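Local coordinates for assembly chaperone of ribosomal protein L4 (Acl4) (Chaetomium thermophilum, PDB 5TQB) that probably acts as a dedicated assembly chaperone for ribosomal protein L4, using a helical tetratricopeptide-repeat fold to hold its client, at residues 51-54 against 60-63; 302-307 against 330-335; 194-199 against 239-244; 226-231 against 259-264; 111-116 against 146-151. All coordinates share one frame; numbering follows the deposited sequence.

Interaction 1: 51-54 against 60-63; sequences IHVE and AARN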
# COMPACT_ATOMS: atom_id res chain seq x y z
N ILE B 51 18.52 2.62 -1.84
CA ILE B 51 18.38 4.05 -1.57
C ILE B 51 18.10 4.81 -2.85
O ILE B 51 17.22 5.67 -2.88
CB ILE B 51 19.65 4.62 -0.90
CG1 ILE B 51 19.78 4.06 0.52
CG2 ILE B 51 19.60 6.14 -0.84
CD1 ILE B 51 21.17 4.25 1.14
N HIS B 52 18.83 4.49 -3.90
CA HIS B 52 18.67 5.20 -5.16
C HIS B 52 17.40 4.78 -5.90
O HIS B 52 16.90 5.51 -6.74
CB HIS B 52 19.92 5.03 -6.02
CG HIS B 52 21.08 5.85 -5.54
ND1 HIS B 52 21.86 5.48 -4.47
CD2 HIS B 52 21.57 7.03 -5.98
CE1 HIS B 52 22.79 6.40 -4.27
NE2 HIS B 52 22.64 7.35 -5.17
N VAL B 53 16.87 3.60 -5.56
CA VAL B 53 15.57 3.19 -6.07
C VAL B 53 14.51 4.07 -5.44
O VAL B 53 13.63 4.60 -6.13
CB VAL B 53 15.27 1.70 -5.75
CG1 VAL B 53 13.77 1.45 -5.57
CG2 VAL B 53 15.84 0.80 -6.82
N GLU B 54 14.60 4.23 -4.13
CA GLU B 54 13.65 5.05 -3.40
C GLU B 54 13.75 6.51 -3.82
O GLU B 54 12.78 7.27 -3.69
CB GLU B 54 13.88 4.91 -1.89
CG GLU B 54 13.83 3.48 -1.39
CD GLU B 54 12.60 3.19 -0.54
OE1 GLU B 54 12.07 2.06 -0.61
OE2 GLU B 54 12.18 4.09 0.22
N ALA B 60 21.38 4.90 -11.39
CA ALA B 60 22.33 4.76 -10.30
C ALA B 60 22.05 3.45 -9.58
O ALA B 60 22.97 2.71 -9.23
CB ALA B 60 22.21 5.92 -9.34
N ALA B 61 20.77 3.16 -9.38
CA ALA B 61 20.35 1.93 -8.72
C ALA B 61 20.83 0.69 -9.47
O ALA B 61 21.24 -0.29 -8.85
CB ALA B 61 18.85 1.91 -8.57
N ARG B 62 20.77 0.73 -10.80
CA ARG B 62 21.19 -0.41 -11.61
C ARG B 62 22.69 -0.67 -11.46
O ARG B 62 23.12 -1.81 -11.29
CB ARG B 62 20.84 -0.20 -13.09
CG ARG B 62 21.17 -1.40 -13.97
CD ARG B 62 20.83 -1.16 -15.45
NE ARG B 62 19.44 -0.77 -15.66
CZ ARG B 62 19.02 0.47 -15.88
NH1 ARG B 62 19.88 1.48 -15.93
NH2 ARG B 62 17.73 0.72 -16.05
N ASN B 63 23.47 0.40 -11.52
CA ASN B 63 24.92 0.28 -11.39
C ASN B 63 25.35 -0.28 -10.02
O ASN B 63 26.27 -1.08 -9.93
CB ASN B 63 25.59 1.63 -11.65
CG ASN B 63 25.34 2.14 -13.06
OD1 ASN B 63 25.37 1.37 -14.03
ND2 ASN B 63 25.08 3.44 -13.19
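His52 CA and Ala61 CA lie only 5.1 Å apart, a spacing that small residues allow where helix 41-54 and helix 58-71 meet beside the short turn of a predicted tetratricopeptide repeat. Ala61 falls at the twentieth position of that predicted repeat, where the family consensus carries a small residue, and the close approach illustrates the reason. Its CB points at the facing helix and meets Val53 CG2 at 3.7 Å. The same methyl reaches down to the backbone, with Ala61 CB 4.0 Å from Val53 N. His52, the residue before Val53, makes the other half of the contact. Its CB lies 3.9 Å from Ala61 N; with CG anti to the carbonyl carbon (chi1 -75°) the imidazole is carried toward Ala60. The ring is not adrift, because ND1 is hydrogen-bonded to Leu48 O one turn back in its own helix and the ring also meets that of Tyr64. On the other flank helix 86-94 continues the layer, Trp90 touching Val53 and Leu94 touching Ala61. Glu54 extends from the same helix to polar side chains of the chain of another protein. No hydrogen bond joins the two segments, and the touch between them is van der Waals in kind: the Ala60 methyl approaches the imidazole obliquely, CB sitting 3.6 Å from His52 CD2.

Interaction 2: 302-307 against 330-335; sequences WLRQCL and SIIGEL. With EDO (1,2-ethanediol), chain G.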
# COMPACT_ATOMS: atom_id res chain seq x y z
N TRP B 302 -15.56 10.18 -9.38
CA TRP B 302 -14.24 9.58 -9.39
C TRP B 302 -13.43 10.06 -10.59
O TRP B 302 -12.24 10.36 -10.46
CB TRP B 302 -14.35 8.05 -9.39
CG TRP B 302 -14.58 7.46 -8.04
CD1 TRP B 302 -15.71 7.54 -7.28
CD2 TRP B 302 -13.65 6.68 -7.27
NE1 TRP B 302 -15.55 6.87 -6.10
CE2 TRP B 302 -14.29 6.33 -6.06
CE3 TRP B 302 -12.34 6.24 -7.49
CZ2 TRP B 302 -13.66 5.56 -5.08
CZ3 TRP B 302 -11.71 5.49 -6.51
CH2 TRP B 302 -12.38 5.15 -5.32
N LEU B 303 -14.07 10.14 -11.75
CA LEU B 303 -13.37 10.50 -12.98
C LEU B 303 -13.04 11.99 -13.02
O LEU B 303 -11.99 12.38 -13.53
CB LEU B 303 -14.20 10.10 -14.20
CG LEU B 303 -14.38 8.60 -14.43
CD1 LEU B 303 -15.39 8.36 -15.55
CD2 LEU B 303 -13.06 7.92 -14.75
N ARG B 304 -13.95 12.81 -12.52
CA ARG B 304 -13.67 14.24 -12.38
C ARG B 304 -12.44 14.40 -11.50
O ARG B 304 -11.52 15.15 -11.83
CB ARG B 304 -14.87 14.97 -11.77
CG ARG B 304 -16.06 15.11 -12.72
CD ARG B 304 -16.09 16.48 -13.38
NE ARG B 304 -17.12 16.57 -14.41
CZ ARG B 304 -18.42 16.79 -14.17
NH1 ARG B 304 -18.86 16.93 -12.93
NH2 ARG B 304 -19.27 16.85 -15.18
N GLN B 305 -12.43 13.68 -10.39
CA GLN B 305 -11.34 13.77 -9.43
C GLN B 305 -10.05 13.22 -10.03
O GLN B 305 -8.96 13.68 -9.69
CB GLN B 305 -11.70 13.00 -8.15
CG GLN B 305 -10.68 13.16 -7.03
CD GLN B 305 -10.55 14.60 -6.56
OE1 GLN B 305 -11.49 15.39 -6.67
NE2 GLN B 305 -9.39 14.94 -6.01
N CYS B 306 -10.18 12.24 -10.92
CA CYS B 306 -9.02 11.70 -11.61
C CYS B 306 -8.35 12.79 -12.43
O CYS B 306 -7.15 13.00 -12.32
CB CYS B 306 -9.42 10.52 -12.50
SG CYS B 306 -8.13 9.99 -13.65
N LEU B 307 -9.13 13.48 -13.25
CA LEU B 307 -8.60 14.54 -14.10
C LEU B 307 -8.05 15.70 -13.27
O LEU B 307 -7.10 16.36 -13.67
CB LEU B 307 -9.66 15.08 -15.07
CG LEU B 307 -9.93 14.37 -16.40
CD1 LEU B 307 -8.65 13.89 -17.09
CD2 LEU B 307 -10.88 13.20 -16.20
N SER B 330 -19.81 10.75 -21.75
CA SER B 330 -20.77 9.68 -21.98
C SER B 330 -21.85 9.62 -20.89
O SER B 330 -23.04 9.55 -21.19
CB SER B 330 -20.06 8.34 -22.06
OG SER B 330 -20.96 7.28 -21.83
N ILE B 331 -21.43 9.65 -19.63
CA ILE B 331 -22.36 9.64 -18.51
C ILE B 331 -23.30 10.84 -18.58
O ILE B 331 -24.48 10.74 -18.23
CB ILE B 331 -21.62 9.66 -17.15
CG1 ILE B 331 -20.82 8.37 -16.96
CG2 ILE B 331 -22.60 9.80 -15.99
CD1 ILE B 331 -19.84 8.42 -15.81
N ILE B 332 -22.77 11.98 -19.02
CA ILE B 332 -23.55 13.21 -19.12
C ILE B 332 -24.68 13.07 -20.12
O ILE B 332 -25.81 13.48 -19.85
CB ILE B 332 -22.65 14.40 -19.50
CG1 ILE B 332 -21.81 14.82 -18.29
CG2 ILE B 332 -23.48 15.58 -19.99
CD1 ILE B 332 -20.73 15.83 -18.60
N GLY B 333 -24.38 12.50 -21.28
CA GLY B 333 -25.36 12.35 -22.34
C GLY B 333 -26.55 11.51 -21.93
O GLY B 333 -27.67 11.73 -22.38
N GLU B 334 -26.31 10.53 -21.05
CA GLU B 334 -27.35 9.61 -20.62
C GLU B 334 -28.07 10.09 -19.37
O GLU B 334 -29.01 9.43 -18.91
CB GLU B 334 -26.74 8.23 -20.34
CG GLU B 334 -25.86 7.70 -21.46
CD GLU B 334 -26.61 7.51 -22.77
OE1 GLU B 334 -26.19 8.11 -23.78
OE2 GLU B 334 -27.61 6.76 -22.79
N LEU B 335 -27.64 11.22 -18.82
CA LEU B 335 -28.21 11.75 -17.58
C LEU B 335 -28.14 10.70 -16.46
O LEU B 335 -27.05 10.32 -16.04
CB LEU B 335 -29.67 12.20 -17.80
CG LEU B 335 -30.47 12.74 -16.61
CD1 LEU B 335 -31.18 11.63 -15.84
CD2 LEU B 335 -29.59 13.56 -15.66
C1 EDO G . -9.71 13.90 -2.50
O1 EDO G . -9.64 12.66 -1.84
C2 EDO G . -8.31 14.42 -2.78
O2 EDO G . -7.72 13.68 -3.82
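Leu303 and Ile331 face each other between helix 291-313 and helix 318-333, the antiparallel helical hairpin that ends this chain, and they show how one hairpin can be well surrounded on its buried side and open to solvent on the other. The backbones stand well apart, 10.6 Å from Leu303 CA to Ile331 CA, so the side chains must bridge the gap. On the buried side both residues reach inward and their end methyls meet tip to tip, Leu303 CD1 to Ile331 CD1 at 4.5 Å. That touch is modest in itself; the density of this side comes from its surroundings, with Leu327 and Ile328 against Leu303, and Tyr273, Trp296 and Ser299 against Ile331. The solvent side is different. Arg304 turns at its second torsion (chi2 -98°), and the remainder of the chain runs out toward Ile332, which it crosses at about a right angle. The Ile332 methyl lies at the guanidinium edge, near its plane, with CD1 3.9 Å from Arg304 NH2. Both residues are exposed, and theirs is a van der Waals touch at the edge of a charged group. Gln305 leaves the same helix in another direction, where its amide meets a 1,2-ethanediol probably taken up from the crystallisation liquor. That bond is weak, Gln305 NE2 to the diol O2 measuring 3.0 Å with an N-H...O angle of 121°.

Interaction 3: 194-199 against 239-244; sequences VRISQE and IEVDME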
# COMPACT_ATOMS: atom_id res chain seq x y z
N VAL B 194 -3.33 -15.83 -15.47
CA VAL B 194 -3.15 -16.88 -16.48
C VAL B 194 -4.49 -17.38 -17.01
O VAL B 194 -4.70 -17.43 -18.22
CB VAL B 194 -2.35 -18.07 -15.90
CG1 VAL B 194 -2.27 -19.22 -16.90
CG2 VAL B 194 -0.95 -17.63 -15.49
N ARG B 195 -5.38 -17.75 -16.10
CA ARG B 195 -6.69 -18.28 -16.46
C ARG B 195 -7.46 -17.38 -17.43
O ARG B 195 -8.02 -17.86 -18.42
CB ARG B 195 -7.52 -18.52 -15.19
CG ARG B 195 -6.99 -19.65 -14.31
CD ARG B 195 -7.33 -21.01 -14.90
NE ARG B 195 -6.82 -22.10 -14.07
CZ ARG B 195 -5.59 -22.61 -14.16
NH1 ARG B 195 -4.72 -22.12 -15.03
NH2 ARG B 195 -5.23 -23.60 -13.36
N ILE B 196 -7.48 -16.07 -17.14
CA ILE B 196 -8.14 -15.09 -18.00
C ILE B 196 -7.65 -15.21 -19.43
O ILE B 196 -8.44 -15.29 -20.37
CB ILE B 196 -7.89 -13.65 -17.50
CG1 ILE B 196 -8.57 -13.41 -16.15
CG2 ILE B 196 -8.42 -12.62 -18.50
CD1 ILE B 196 -8.09 -12.17 -15.40
N SER B 197 -6.33 -15.23 -19.59
CA SER B 197 -5.73 -15.36 -20.91
C SER B 197 -5.90 -16.76 -21.50
O SER B 197 -5.57 -16.99 -22.66
CB SER B 197 -4.26 -14.97 -20.87
OG SER B 197 -4.13 -13.56 -20.90
N GLN B 198 -6.40 -17.69 -20.69
CA GLN B 198 -6.71 -19.04 -21.17
C GLN B 198 -8.20 -19.18 -21.46
O GLN B 198 -8.68 -20.28 -21.70
CB GLN B 198 -6.30 -20.08 -20.14
CG GLN B 198 -4.80 -20.25 -19.98
CD GLN B 198 -4.46 -21.24 -18.88
OE1 GLN B 198 -5.09 -21.25 -17.82
NE2 GLN B 198 -3.47 -22.08 -19.14
N GLU B 199 -8.91 -18.06 -21.42
CA GLU B 199 -10.36 -18.05 -21.64
C GLU B 199 -11.07 -18.93 -20.61
O GLU B 199 -12.13 -19.50 -20.90
CB GLU B 199 -10.69 -18.52 -23.06
CG GLU B 199 -9.88 -17.81 -24.14
CD GLU B 199 -10.11 -18.37 -25.53
OE1 GLU B 199 -11.06 -19.16 -25.71
OE2 GLU B 199 -9.34 -18.01 -26.45
N ILE B 239 -12.12 -6.11 -12.66
CA ILE B 239 -12.99 -5.49 -13.65
C ILE B 239 -13.05 -6.38 -14.90
O ILE B 239 -14.08 -6.49 -15.54
CB ILE B 239 -12.52 -4.08 -14.02
CG1 ILE B 239 -12.52 -3.18 -12.78
CG2 ILE B 239 -13.42 -3.45 -15.07
CD1 ILE B 239 -11.73 -1.91 -12.95
N GLU B 240 -11.92 -7.01 -15.21
CA GLU B 240 -11.81 -7.89 -16.36
C GLU B 240 -12.84 -9.01 -16.30
O GLU B 240 -13.54 -9.27 -17.28
CB GLU B 240 -10.40 -8.48 -16.42
CG GLU B 240 -10.13 -9.35 -17.65
CD GLU B 240 -9.95 -8.54 -18.92
OE1 GLU B 240 -9.18 -7.55 -18.89
OE2 GLU B 240 -10.56 -8.89 -19.95
N VAL B 241 -12.94 -9.67 -15.15
CA VAL B 241 -13.83 -10.83 -15.00
C VAL B 241 -15.13 -10.50 -14.25
O VAL B 241 -15.72 -11.37 -13.60
CB VAL B 241 -13.11 -12.00 -14.29
CG1 VAL B 241 -11.88 -12.42 -15.09
CG2 VAL B 241 -12.72 -11.61 -12.89
N ASP B 242 -15.56 -9.25 -14.35
CA ASP B 242 -16.90 -8.83 -13.93
C ASP B 242 -17.17 -8.94 -12.43
O ASP B 242 -18.28 -9.31 -12.03
CB ASP B 242 -17.97 -9.62 -14.70
CG ASP B 242 -17.81 -9.50 -16.20
OD1 ASP B 242 -18.27 -8.49 -16.77
OD2 ASP B 242 -17.22 -10.42 -16.82
N MSE B 243 -16.17 -8.62 -11.62
CA MSE B 243 -16.35 -8.53 -10.17
C MSE B 243 -16.14 -7.08 -9.73
O MSE B 243 -15.28 -6.77 -8.91
CB MSE B 243 -15.38 -9.47 -9.45
CG MSE B 243 -15.85 -10.91 -9.40
SE MSE B 243 -14.59 -12.08 -8.46
CE MSE B 243 -13.23 -12.09 -9.82
N GLU B 244 -16.95 -6.19 -10.31
CA GLU B 244 -16.83 -4.76 -10.06
C GLU B 244 -17.17 -4.43 -8.60
O GLU B 244 -16.57 -3.53 -8.01
CB GLU B 244 -17.74 -3.97 -11.00
CG GLU B 244 -17.40 -4.13 -12.47
CD GLU B 244 -18.13 -5.29 -13.16
OE1 GLU B 244 -18.73 -6.13 -12.46
OE2 GLU B 244 -18.09 -5.35 -14.40
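Two Schellman-terminated helix ends meet here, Ile196 in the last turn of helix 185-197 resting against Glu240 and Val241 at the close of helix 228-240. The isoleucine spreads two branches over its neighbours. The Ile196 and Val241 side chains cross at about a right angle, with Ile196 CG1 3.6 Å from Val241 CG1, and the terminal CD1 of Ile196 stays beside that same methyl at 3.8 Å. The other branch, CG2, packs on the aliphatic part of the glutamate, 3.8 Å from Glu240 CG. This works because the Glu240 chain starts opposite its backbone N (chi1 -175°) and bends at the next bond, offering methylene to Ile196 while the carboxylate goes to the backbone and a basic side chain of the chain of another protein. An alanine at Ile196 would take away both branches and would probably leave Val241 CG1 and Glu240 CG facing a gap. Glu199 and Asp242, both with positive phi, are the C-prime residues that finish the helices; Glu199 N to Ile196 O is 3.0 Å, whereas the matching bond from Asp242 N to Ile239 O is weak. Beside the first terminus Arg195 NH1 donates to a lone pair of Gln198 OE1 in the carbonyl plane, at 2.9 Å, though that oxygen stands 29° out of the guanidinium plane; NH1 also pairs with Glu171. Helix 201-212 fills in between the two ends, its Ala204 touching Ile196 and its Leu208 touching Val241, while Leu237 of helix 228-240 adds a further surface against Ile196.

Interaction 4: 226-231 against 259-264; sequences PPFPSR and DLSVEV. With EDO (1,2-ethanediol), chain D; EDO (1,2-ethanediol), chain G.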
# COMPACT_ATOMS: atom_id res chain seq x y z
N PRO B 226 -1.57 -7.21 0.70
CA PRO B 226 -0.64 -7.01 -0.42
C PRO B 226 -0.26 -5.56 -0.66
O PRO B 226 -1.07 -4.67 -0.38
CB PRO B 226 -1.40 -7.58 -1.63
CG PRO B 226 -2.79 -7.73 -1.22
CD PRO B 226 -2.80 -7.89 0.27
N PRO B 227 0.95 -5.31 -1.18
CA PRO B 227 1.38 -3.93 -1.45
C PRO B 227 0.46 -3.21 -2.44
O PRO B 227 -0.19 -3.86 -3.26
CB PRO B 227 2.77 -4.12 -2.08
CG PRO B 227 3.21 -5.47 -1.67
CD PRO B 227 1.97 -6.29 -1.60
N PHE B 228 0.44 -1.89 -2.35
CA PHE B 228 -0.35 -1.02 -3.21
C PHE B 228 -0.28 -1.41 -4.69
O PHE B 228 -1.31 -1.67 -5.31
CB PHE B 228 0.08 0.43 -3.01
CG PHE B 228 -0.94 1.45 -3.42
CD1 PHE B 228 -1.75 2.06 -2.48
CD2 PHE B 228 -1.09 1.80 -4.75
CE1 PHE B 228 -2.68 3.01 -2.86
CE2 PHE B 228 -2.03 2.74 -5.14
CZ PHE B 228 -2.82 3.34 -4.19
N PRO B 229 0.94 -1.46 -5.28
CA PRO B 229 1.01 -1.73 -6.72
C PRO B 229 0.40 -3.08 -7.09
O PRO B 229 -0.20 -3.22 -8.15
CB PRO B 229 2.52 -1.74 -7.00
CG PRO B 229 3.13 -1.00 -5.87
CD PRO B 229 2.29 -1.37 -4.69
N SER B 230 0.54 -4.05 -6.20
CA SER B 230 -0.02 -5.37 -6.41
C SER B 230 -1.56 -5.33 -6.38
O SER B 230 -2.22 -6.11 -7.07
CB SER B 230 0.51 -6.33 -5.34
OG SER B 230 0.03 -7.65 -5.54
N ARG B 231 -2.12 -4.41 -5.60
CA ARG B 231 -3.57 -4.28 -5.50
C ARG B 231 -4.15 -3.50 -6.67
O ARG B 231 -5.33 -3.61 -6.97
CB ARG B 231 -3.98 -3.63 -4.18
CG ARG B 231 -4.24 -4.64 -3.06
CD ARG B 231 -3.69 -4.17 -1.73
NE ARG B 231 -4.46 -3.06 -1.19
CZ ARG B 231 -3.98 -2.13 -0.37
NH1 ARG B 231 -2.71 -2.17 0.03
NH2 ARG B 231 -4.77 -1.17 0.06
N ASP B 259 -4.65 9.30 -2.05
CA ASP B 259 -5.67 9.92 -2.88
C ASP B 259 -5.06 10.80 -3.96
O ASP B 259 -5.77 11.54 -4.64
CB ASP B 259 -6.68 10.70 -2.03
CG ASP B 259 -6.06 11.87 -1.29
OD1 ASP B 259 -6.68 12.36 -0.33
OD2 ASP B 259 -4.95 12.31 -1.69
N LEU B 260 -3.74 10.71 -4.13
CA LEU B 260 -3.06 11.36 -5.25
C LEU B 260 -2.70 10.34 -6.34
O LEU B 260 -1.86 10.61 -7.21
CB LEU B 260 -1.83 12.11 -4.77
CG LEU B 260 -2.15 13.30 -3.85
CD1 LEU B 260 -0.89 13.88 -3.21
CD2 LEU B 260 -2.90 14.39 -4.60
N SER B 261 -3.34 9.18 -6.29
CA SER B 261 -3.10 8.13 -7.27
C SER B 261 -4.05 8.25 -8.46
O SER B 261 -5.21 7.84 -8.39
CB SER B 261 -3.28 6.76 -6.62
OG SER B 261 -3.04 5.73 -7.56
N VAL B 262 -3.55 8.83 -9.54
CA VAL B 262 -4.34 9.07 -10.73
C VAL B 262 -4.98 7.78 -11.23
O VAL B 262 -6.18 7.73 -11.50
CB VAL B 262 -3.49 9.67 -11.86
CG1 VAL B 262 -4.32 9.84 -13.15
CG2 VAL B 262 -2.90 10.99 -11.43
N GLU B 263 -4.16 6.74 -11.34
CA GLU B 263 -4.58 5.49 -11.94
C GLU B 263 -5.66 4.80 -11.11
O GLU B 263 -6.50 4.08 -11.66
CB GLU B 263 -3.37 4.57 -12.12
CG GLU B 263 -3.66 3.33 -12.95
CD GLU B 263 -2.42 2.77 -13.64
OE1 GLU B 263 -2.46 1.60 -14.08
OE2 GLU B 263 -1.41 3.50 -13.76
N VAL B 264 -5.66 5.04 -9.81
CA VAL B 264 -6.68 4.44 -8.95
C VAL B 264 -8.01 5.19 -9.03
O VAL B 264 -9.07 4.57 -8.95
CB VAL B 264 -6.20 4.32 -7.50
CG1 VAL B 264 -7.32 3.85 -6.58
CG2 VAL B 264 -5.03 3.35 -7.43
C1 EDO D . 2.14 -1.05 0.81
O1 EDO D . 0.84 -0.62 0.51
C2 EDO D . 3.03 -0.88 -0.41
O2 EDO D . 4.32 -1.36 -0.12
C1 EDO G . -9.71 13.90 -2.50
O1 EDO G . -9.64 12.66 -1.84
C2 EDO G . -8.31 14.42 -2.78
O2 EDO G . -7.72 13.68 -3.82
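A serine hydroxyl at the edge of a phenyl ring is the unusual feature here: Ser261 OG lies near the plane of Phe228, 4.0 Å from its CE2. Hydroxyl and ring share no hydrogen bond; OG is instead bonded to an aromatic side chain of the chain of another protein, and an aromatic ring of that chain also meets the Phe228 ring. The second touch is apolar, Val264 CG2 reaching Phe228 CE2 obliquely at 3.8 Å. The ring spans the gap because its CG lies opposite the backbone N (chi1 -159°), thrown outward from the first turn of helix 228-240. Pro227 and Ser261 hold the N-cap positions of the two helices. The Pro227 carbonyl accepts from Arg231 N, with O and N 3.1 Å apart. Arg231 then folds back, NH1 donating to Pro226 O at 3.0 Å, nearly along the C=O axis and in the guanidinium plane, while NH2 forms a salt bridge with Glu257. Phe228 N, at the helix start, donates to O1 of a 1,2-ethanediol at 3.2 Å. A second diol is held weakly by Asp259 through its backbone O and OD1. The last turns of helix 244-257 touch both sides, Leu254 on Phe228 and Ile255 on Val264, and beyond them helix 291-313 presents Cys306, Val309 and Phe310 to Val262.

Interaction 5: 111-116 against 146-151; sequences TVLRAQ and AETLCA. With EDO (1,2-ethanediol), chain I.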
# COMPACT_ATOMS: atom_id res chain seq x y z
N THR B 111 17.05 -19.14 -7.69
CA THR B 111 18.04 -20.16 -7.31
C THR B 111 18.59 -19.90 -5.91
O THR B 111 18.68 -20.81 -5.09
CB THR B 111 19.21 -20.21 -8.31
OG1 THR B 111 18.72 -20.54 -9.62
CG2 THR B 111 20.24 -21.26 -7.90
N VAL B 112 18.97 -18.65 -5.65
CA VAL B 112 19.50 -18.26 -4.35
C VAL B 112 18.45 -18.48 -3.27
O VAL B 112 18.74 -19.04 -2.22
CB VAL B 112 19.96 -16.79 -4.34
CG1 VAL B 112 20.41 -16.37 -2.94
CG2 VAL B 112 21.08 -16.59 -5.34
N LEU B 113 17.23 -18.03 -3.54
CA LEU B 113 16.13 -18.19 -2.59
C LEU B 113 15.84 -19.65 -2.26
O LEU B 113 15.67 -20.00 -1.10
CB LEU B 113 14.85 -17.53 -3.13
CG LEU B 113 14.82 -16.00 -3.11
CD1 LEU B 113 13.66 -15.47 -3.96
CD2 LEU B 113 14.71 -15.49 -1.68
N ARG B 114 15.78 -20.50 -3.28
CA ARG B 114 15.49 -21.92 -3.07
C ARG B 114 16.53 -22.60 -2.19
O ARG B 114 16.19 -23.46 -1.38
CB ARG B 114 15.36 -22.65 -4.40
CG ARG B 114 13.93 -22.92 -4.81
CD ARG B 114 13.88 -23.77 -6.05
NE ARG B 114 14.31 -23.03 -7.24
CZ ARG B 114 13.50 -22.54 -8.17
NH1 ARG B 114 12.18 -22.69 -8.07
NH2 ARG B 114 14.01 -21.89 -9.20
N ALA B 115 17.79 -22.22 -2.36
CA ALA B 115 18.88 -22.77 -1.55
C ALA B 115 18.76 -22.31 -0.10
O ALA B 115 18.97 -23.10 0.82
CB ALA B 115 20.22 -22.36 -2.13
N GLN B 116 18.43 -21.04 0.10
CA GLN B 116 18.24 -20.49 1.44
C GLN B 116 17.07 -21.17 2.15
O GLN B 116 17.17 -21.51 3.33
CB GLN B 116 18.01 -18.99 1.37
CG GLN B 116 19.23 -18.20 0.95
CD GLN B 116 18.94 -16.72 0.80
OE1 GLN B 116 17.79 -16.32 0.63
NE2 GLN B 116 19.98 -15.90 0.87
N ALA B 146 7.77 -17.17 -4.38
CA ALA B 146 6.49 -17.26 -5.07
C ALA B 146 6.26 -16.01 -5.91
O ALA B 146 5.82 -16.08 -7.06
CB ALA B 146 5.37 -17.44 -4.08
N GLU B 147 6.57 -14.86 -5.32
CA GLU B 147 6.45 -13.58 -6.01
C GLU B 147 7.41 -13.50 -7.19
O GLU B 147 7.12 -12.84 -8.19
CB GLU B 147 6.71 -12.43 -5.04
CG GLU B 147 5.62 -12.23 -3.99
CD GLU B 147 6.11 -11.49 -2.74
OE1 GLU B 147 7.20 -10.89 -2.78
OE2 GLU B 147 5.41 -11.52 -1.70
N THR B 148 8.56 -14.17 -7.08
CA THR B 148 9.55 -14.17 -8.16
C THR B 148 9.04 -14.99 -9.34
O THR B 148 9.21 -14.61 -10.50
CB THR B 148 10.89 -14.75 -7.67
OG1 THR B 148 11.43 -13.91 -6.64
CG2 THR B 148 11.89 -14.82 -8.81
N LEU B 149 8.40 -16.12 -9.04
CA LEU B 149 7.88 -16.97 -10.09
C LEU B 149 6.75 -16.22 -10.79
O LEU B 149 6.66 -16.23 -12.02
CB LEU B 149 7.39 -18.30 -9.51
CG LEU B 149 8.46 -19.09 -8.74
CD1 LEU B 149 7.89 -20.38 -8.17
CD2 LEU B 149 9.67 -19.38 -9.60
N CYS B 150 5.94 -15.53 -10.00
CA CYS B 150 4.85 -14.72 -10.54
C CYS B 150 5.40 -13.60 -11.41
O CYS B 150 4.83 -13.27 -12.45
CB CYS B 150 4.00 -14.14 -9.42
SG CYS B 150 2.95 -15.35 -8.56
N ALA B 151 6.53 -13.03 -11.00
CA ALA B 151 7.14 -11.98 -11.80
C ALA B 151 7.53 -12.52 -13.17
O ALA B 151 7.39 -11.82 -14.18
CB ALA B 151 8.35 -11.40 -11.09
C1 EDO I . 6.75 -7.86 -1.57
O1 EDO I . 5.37 -8.11 -1.73
C2 EDO I . 7.31 -7.36 -2.88
O2 EDO I . 6.76 -8.12 -3.93
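Contacts between Leu113 and Thr148, and between Arg114 and Leu149, are van der Waals touches without a hydrogen bond across the segments. In the first, Leu113 CD1 comes obliquely to Thr148 OG1 at 3.8 Å. The hydroxyl is already engaged: with OG1 opposite the carbonyl carbon (chi1 -63°), it bonds to Arg144 O one turn earlier, so the leucine methyl covers a satisfied oxygen. In the second, the more exposed one, Arg114 NH1 approaches Leu149 CD2 at a loose 4.4 Å. Charge pairing lies beside these touches. Arg114 NH1 forms a salt bridge to Glu176 of helix 166-180, whose Leu173 also packs on Leu149. Glu147 OE2 pairs with Arg144 NH2 and accepts from Trp184 NE1, and its OE1 takes a hydrogen bond from a 1,2-ethanediol O2 at 3.0 Å. A leucine in place of Glu147 would probably leave Arg144 without this partner and Trp184 NE1 without its acceptor. The Leu113 and Thr148 CA atoms are 9.5 Å apart, a separation bridged by side chains in the antiparallel pairing of long helices 100-125 and 131-156, a hairpin of the kind stacked in tetratricopeptide-like solenoids.

How the interactions relate
The five contacts sample different parts of one helical solenoid. Interactions 2 and 4 are the pair that touch: Cys306 SG sits 3.7 Å from Val262 O and Trp302 CZ3 3.7 Å from Val264 O, and a single ethanediol meets both. Interactions 3 and 4 share helix 228-240, one using its end and the other its start, with centres 20 Å apart and segments that alternate along the chain. Interactions 4 and 5 have their nearest atoms about 6 Å apart. Interactions 1 and 3 fall on opposite sides of the chain's centre, yet segments of both, and of interactions 4 and 5, meet another protein's chain, consistent with an extended client-binding surface; interaction 2 does not.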